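Local structure of inactive Zymogen C11 Protease (Parabacteroides distasonis, 6MZO) at residues P12-I17 / D107-V112; D156-D161 / G176-I181. The protein is the inactive zymogen of a clostripain-like C11 protease, which probably hydrolyses peptide bonds once activated. All blocks are in the same frame, centred on the assembly; numbering follows the deposited sequence.

Interaction 1 (P12-I17 / D107-V112); sequences PRTVLI and DSYGLV
Arg13 sends CG opposite its backbone N (chi1 -175°) and then bends at CG-CD (chi3 -57°), which turns its guanidinium back across Ser108. The Ser108 hydroxyl sits between its own backbone N and carbonyl carbon, and from there OG donates to Pro12 O at 2.8 Å, lying in the plane of that carbonyl. The same OG accepts a weak bond from Arg13 NH2 at 3.1 Å; NH2 is also held by Lys205 O and by a salt bridge to Asp156, and NH1 by the carbonyls of Met202 and Lys204. With an alanine here the guanidinium is gone, and the Asp156 carboxylate would probably lose its countercharge and the carbonyls of Met202, Lys204 and Lys205 the group that gathers them. Beyond this end the segments run as neighbouring parallel strands, their axes 14° apart, in the central sheet of the clostripain-like fold. Successive backbone bonds fix the register: Thr14 N to Ser108 O, Gly110 N to Thr14 O, Leu16 N to Gly110 O, and Val112 N to Leu16 O (2.9 Å). On the face bearing Thr14 and Leu16, which packs on helix 90-103, Leu16 CD2 lies alongside Leu111 CD1 at 3.8 Å, and Thr14 CB rests 3.8 Å from Tyr109 CD1. On the other face Ile17 CG2 runs beside Val112 CG1, 3.8 Å away.

Interaction 2 (D156-D161 / G176-I181); sequences DFILFD and GCADYI
Tyr180 O receives the N-H of Ile158 at 3.1 Å, from almost straight ahead of the carbonyl and with an N-H...O angle of 158°; Phe157 CA adds a C-H...O contact to the same oxygen at 3.3 Å. This bond joins the two parallel strands of a beta-alpha-beta unit, strand 155-162, helix 168-173 and strand 178-183. One step back the pairing is poorer, since Tyr180 N reaches Asp156 O only weakly, at 3.3 Å and 129°. There the carboxylates of Asp156 and Asp179 lie side by side, OD1 of the first 3.9 Å from OD2 of the second, their planes 29° apart. Their mutual repulsion is probably eased by Arg13, salt-bridged to Asp156, and by His154, hydrogen-bonded to Asp179. On the face that carries Ile158 and Ile181 the contact is apolar. Ile158 CD1 touches Ala178 CB at 3.8 Å and also meets Cys177 SG, while CD1 of Ile181 leans against Ile158 CB. Because Ile181 carries CG2 opposite its backbone N, that methyl meets the Phe160 ring edge-on, 3.7 Å from CE2 and in the ring plane, whereas Ile158 CG2 sits 3.7 Å above the centre of one face of the same ring.

From the N terminus, the chain lays down 12-17, then makes a long excursion that includes strands 49-54, 62-69 and 72-80 and helix 90-103 before 107-112 returns to close interaction 1. Interaction 2 opens later, at 156-161, and closes after a short loop through helix 168-173, so the two contacts are in series, neither nested nor crossed. Both are nevertheless neighbouring strand pairs inside one sheet, whose strand order places 14-19, 109-115, 155-162 and 178-183 consecutively. The join between them is strand 109-115 against 155-162: Tyr109 O lies 2.8 Å from Asp156 N and Leu111 O 2.8 Å from Leu159 N, both probable hydrogen bonds.

Interaction 1 (P12-I17 / D107-V112)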
loop_
_atom_site.group_PDB
_atom_site.type_symbol
_atom_site.label_atom_id
_atom_site.label_comp_id
_atom_site.label_asym_id
_atom_site.label_seq_id
_atom_site.Cartn_x
_atom_site.Cartn_y
_atom_site.Cartn_z
ATOM N N PRO A 12 1.498 -19.054 -14.364
ATOM C CA PRO A 12 2.643 -18.199 -14.184
ATOM C C PRO A 12 2.510 -17.483 -12.836
ATOM O O PRO A 12 3.523 -17.117 -12.231
ATOM C CB PRO A 12 2.524 -17.199 -15.359
ATOM C CG PRO A 12 1.977 -18.132 -16.484
ATOM C CD PRO A 12 0.882 -18.874 -15.704
ATOM N N ARG A 13 1.264 -17.261 -12.398
ATOM C CA ARG A 13 1.080 -16.576 -11.112
ATOM C C ARG A 13 -0.281 -16.954 -10.507
ATOM O O ARG A 13 -1.277 -17.136 -11.244
ATOM C CB ARG A 13 1.164 -15.054 -11.252
ATOM C CG ARG A 13 1.097 -14.288 -9.883
ATOM C CD ARG A 13 1.642 -12.824 -9.993
ATOM N NE ARG A 13 2.995 -12.906 -10.497
ATOM C CZ ARG A 13 3.351 -12.697 -11.782
ATOM N NH1 ARG A 13 2.505 -12.143 -12.644
ATOM N NH2 ARG A 13 4.572 -13.078 -12.165
ATOM N N THR A 14 -0.337 -17.061 -9.177
ATOM C CA THR A 14 -1.604 -17.039 -8.485
ATOM C C THR A 14 -1.711 -15.732 -7.706
ATOM O O THR A 14 -0.780 -15.397 -7.016
ATOM C CB THR A 14 -1.712 -18.220 -7.482
ATOM O OG1 THR A 14 -1.907 -19.431 -8.215
ATOM C CG2 THR A 14 -2.819 -18.067 -6.503
ATOM N N VAL A 15 -2.759 -14.973 -7.945
ATOM C CA VAL A 15 -2.972 -13.708 -7.192
ATOM C C VAL A 15 -4.207 -13.836 -6.278
ATOM O O VAL A 15 -5.273 -14.326 -6.671
ATOM C CB VAL A 15 -3.199 -12.556 -8.196
ATOM C CG1 VAL A 15 -3.549 -11.227 -7.430
ATOM C CG2 VAL A 15 -1.939 -12.302 -9.070
ATOM N N LEU A 16 -4.033 -13.396 -5.026
ATOM C CA LEU A 16 -5.087 -13.282 -4.026
ATOM C C LEU A 16 -5.388 -11.791 -3.850
ATOM O O LEU A 16 -4.465 -11.001 -3.621
ATOM C CB LEU A 16 -4.638 -13.885 -2.664
ATOM C CG LEU A 16 -5.579 -13.479 -1.498
ATOM C CD1 LEU A 16 -6.942 -14.162 -1.731
ATOM C CD2 LEU A 16 -4.883 -13.963 -0.194
ATOM N N ILE A 17 -6.671 -11.465 -4.037
ATOM C CA ILE A 17 -7.156 -10.099 -3.697
ATOM C C ILE A 17 -8.008 -10.255 -2.440
ATOM O O ILE A 17 -9.048 -10.947 -2.442
ATOM C CB ILE A 17 -7.947 -9.483 -4.885
ATOM C CG1 ILE A 17 -7.151 -9.538 -6.204
ATOM C CG2 ILE A 17 -8.420 -8.036 -4.417
ATOM C CD1 ILE A 17 -7.863 -8.756 -7.387
ATOM N N ASP A 107 3.982 -20.549 -10.463
ATOM C CA ASP A 107 5.396 -20.215 -10.603
ATOM C C ASP A 107 5.752 -19.054 -9.688
ATOM O O ASP A 107 6.922 -18.806 -9.390
ATOM C CB ASP A 107 5.720 -19.843 -12.051
ATOM C CG ASP A 107 5.644 -21.056 -13.007
ATOM O OD1 ASP A 107 5.717 -22.182 -12.516
ATOM O OD2 ASP A 107 5.492 -20.843 -14.233
ATOM N N SER A 108 4.720 -18.306 -9.299
ATOM C CA SER A 108 4.912 -17.082 -8.458
ATOM C C SER A 108 3.550 -16.661 -7.861
ATOM O O SER A 108 2.484 -17.163 -8.240
ATOM C CB SER A 108 5.542 -15.936 -9.274
ATOM O OG SER A 108 4.556 -15.445 -10.212
ATOM N N TYR A 109 3.588 -15.684 -6.939
ATOM C CA TYR A 109 2.348 -15.223 -6.280
ATOM C C TYR A 109 2.283 -13.691 -6.254
ATOM O O TYR A 109 3.335 -13.020 -6.237
ATOM C CB TYR A 109 2.263 -15.700 -4.824
ATOM C CG TYR A 109 2.336 -17.216 -4.860
ATOM C CD1 TYR A 109 1.228 -17.903 -5.169
ATOM C CD2 TYR A 109 3.525 -17.845 -4.676
ATOM C CE1 TYR A 109 1.222 -19.333 -5.293
ATOM C CE2 TYR A 109 3.568 -19.273 -4.827
ATOM C CZ TYR A 109 2.415 -19.963 -5.096
ATOM O OH TYR A 109 2.466 -21.353 -5.218
ATOM N N GLY A 110 1.058 -13.169 -6.236
ATOM C CA GLY A 110 0.930 -11.731 -5.933
ATOM C C GLY A 110 -0.187 -11.518 -4.936
ATOM O O GLY A 110 -1.116 -12.340 -4.817
ATOM N N LEU A 111 -0.135 -10.356 -4.230
ATOM C CA LEU A 111 -1.083 -10.100 -3.176
ATOM C C LEU A 111 -1.636 -8.668 -3.365
ATOM O O LEU A 111 -0.800 -7.782 -3.536
ATOM C CB LEU A 111 -0.389 -10.257 -1.783
ATOM C CG LEU A 111 -1.387 -10.021 -0.643
ATOM C CD1 LEU A 111 -2.541 -11.040 -0.496
ATOM C CD2 LEU A 111 -0.481 -10.039 0.654
ATOM N N VAL A 112 -2.965 -8.543 -3.376
ATOM C CA VAL A 112 -3.648 -7.202 -3.366
ATOM C C VAL A 112 -4.368 -7.145 -2.028
ATOM O O VAL A 112 -5.146 -8.057 -1.698
ATOM C CB VAL A 112 -4.652 -7.075 -4.444
ATOM C CG1 VAL A 112 -5.359 -5.724 -4.356
ATOM C CG2 VAL A 112 -3.957 -7.271 -5.829
#

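Interaction 2 (D156-D161 / G176-I181)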
loop_
_atom_site.group_PDB
_atom_site.type_symbol
_atom_site.label_atom_id
_atom_site.label_comp_id
_atom_site.label_asym_id
_atom_site.label_seq_id
_atom_site.Cartn_x
_atom_site.Cartn_y
_atom_site.Cartn_z
ATOM N N ASP A 156 5.726 -11.685 -5.723
ATOM C CA ASP A 156 6.353 -10.814 -6.754
ATOM C C ASP A 156 5.956 -9.374 -6.516
ATOM O O ASP A 156 6.757 -8.450 -6.828
ATOM C CB ASP A 156 5.903 -11.246 -8.162
ATOM C CG ASP A 156 6.594 -12.523 -8.626
ATOM O OD1 ASP A 156 7.298 -13.189 -7.850
ATOM O OD2 ASP A 156 6.476 -12.883 -9.808
ATOM N N PHE A 157 4.719 -9.134 -6.084
ATOM C CA PHE A 157 4.318 -7.790 -5.696
ATOM C C PHE A 157 3.296 -7.821 -4.575
ATOM O O PHE A 157 2.567 -8.828 -4.405
ATOM C CB PHE A 157 3.709 -7.009 -6.897
ATOM C CG PHE A 157 2.384 -7.593 -7.414
ATOM C CD1 PHE A 157 1.162 -7.230 -6.892
ATOM C CD2 PHE A 157 2.355 -8.564 -8.452
ATOM C CE1 PHE A 157 -0.037 -7.769 -7.331
ATOM C CE2 PHE A 157 1.106 -9.109 -8.890
ATOM C CZ PHE A 157 -0.070 -8.723 -8.352
ATOM N N ILE A 158 3.275 -6.719 -3.789
ATOM C CA ILE A 158 2.098 -6.491 -2.945
ATOM C C ILE A 158 1.545 -5.164 -3.397
ATOM O O ILE A 158 2.310 -4.166 -3.487
ATOM C CB ILE A 158 2.400 -6.428 -1.412
ATOM C CG1 ILE A 158 2.958 -7.773 -0.912
ATOM C CG2 ILE A 158 1.124 -6.006 -0.667
ATOM C CD1 ILE A 158 3.614 -7.687 0.548
ATOM N N LEU A 159 0.255 -5.162 -3.738
ATOM C CA LEU A 159 -0.458 -3.931 -4.134
ATOM C C LEU A 159 -1.306 -3.517 -2.944
ATOM O O LEU A 159 -2.212 -4.244 -2.543
ATOM C CB LEU A 159 -1.310 -4.221 -5.367
ATOM C CG LEU A 159 -2.043 -3.051 -6.045
ATOM C CD1 LEU A 159 -2.726 -3.569 -7.349
ATOM C CD2 LEU A 159 -3.121 -2.444 -5.219
ATOM N N PHE A 160 -0.952 -2.362 -2.356
ATOM C CA PHE A 160 -1.762 -1.860 -1.219
ATOM C C PHE A 160 -2.840 -0.937 -1.742
ATOM O O PHE A 160 -2.554 0.215 -2.107
ATOM C CB PHE A 160 -0.858 -1.106 -0.234
ATOM C CG PHE A 160 0.062 -1.988 0.568
ATOM C CD1 PHE A 160 -0.450 -2.814 1.564
ATOM C CD2 PHE A 160 1.444 -1.947 0.347
ATOM C CE1 PHE A 160 0.385 -3.602 2.317
ATOM C CE2 PHE A 160 2.303 -2.760 1.145
ATOM C CZ PHE A 160 1.744 -3.561 2.111
ATOM N N ASP A 161 -4.071 -1.409 -1.802
ATOM C CA ASP A 161 -5.169 -0.544 -2.193
ATOM C C ASP A 161 -5.716 0.022 -0.900
ATOM O O ASP A 161 -6.679 -0.475 -0.319
ATOM C CB ASP A 161 -6.213 -1.358 -3.048
ATOM C CG ASP A 161 -7.243 -0.431 -3.694
ATOM O OD1 ASP A 161 -7.453 0.722 -3.221
ATOM O OD2 ASP A 161 -7.947 -0.871 -4.587
ATOM N N GLY A 176 11.504 -7.668 2.495
ATOM C CA GLY A 176 11.876 -9.073 2.461
ATOM C C GLY A 176 10.827 -10.018 1.915
ATOM O O GLY A 176 11.217 -11.168 1.534
ATOM N N CYS A 177 9.547 -9.614 1.835
ATOM C CA CYS A 177 8.546 -10.575 1.392
ATOM C C CYS A 177 7.879 -10.228 0.063
ATOM O O CYS A 177 6.969 -10.949 -0.376
ATOM C CB CYS A 177 7.480 -10.770 2.453
ATOM S SG CYS A 177 6.555 -9.272 2.691
ATOM N N ALA A 178 8.357 -9.190 -0.585
ATOM C CA ALA A 178 7.832 -8.781 -1.865
ATOM C C ALA A 178 8.880 -8.133 -2.726
ATOM O O ALA A 178 9.602 -7.330 -2.282
ATOM C CB ALA A 178 6.681 -7.834 -1.677
ATOM N N ASP A 179 8.928 -8.485 -3.993
ATOM C CA ASP A 179 9.902 -7.873 -4.848
ATOM C C ASP A 179 9.615 -6.407 -5.143
ATOM O O ASP A 179 10.501 -5.636 -5.290
ATOM C CB ASP A 179 10.063 -8.645 -6.147
ATOM C CG ASP A 179 10.629 -10.030 -5.936
ATOM O OD1 ASP A 179 11.420 -10.237 -5.043
ATOM O OD2 ASP A 179 10.248 -10.910 -6.673
ATOM N N TYR A 180 8.334 -6.076 -5.246
ATOM C CA TYR A 180 7.866 -4.738 -5.521
ATOM C C TYR A 180 6.672 -4.415 -4.635
ATOM O O TYR A 180 5.908 -5.262 -4.337
ATOM C CB TYR A 180 7.414 -4.611 -6.990
ATOM C CG TYR A 180 8.552 -4.749 -7.932
ATOM C CD1 TYR A 180 9.326 -3.689 -8.236
ATOM C CD2 TYR A 180 8.881 -5.955 -8.452
ATOM C CE1 TYR A 180 10.409 -3.824 -9.063
ATOM C CE2 TYR A 180 9.961 -6.109 -9.275
ATOM C CZ TYR A 180 10.726 -5.042 -9.573
ATOM O OH TYR A 180 11.803 -5.198 -10.389
ATOM N N ILE A 181 6.549 -3.152 -4.273
ATOM C CA ILE A 181 5.436 -2.673 -3.500
ATOM C C ILE A 181 4.775 -1.564 -4.316
ATOM O O ILE A 181 5.412 -0.695 -4.752
ATOM C CB ILE A 181 5.881 -2.059 -2.158
ATOM C CG1 ILE A 181 6.619 -3.067 -1.302
ATOM C CG2 ILE A 181 4.704 -1.540 -1.393
ATOM C CD1 ILE A 181 5.771 -4.206 -0.897
#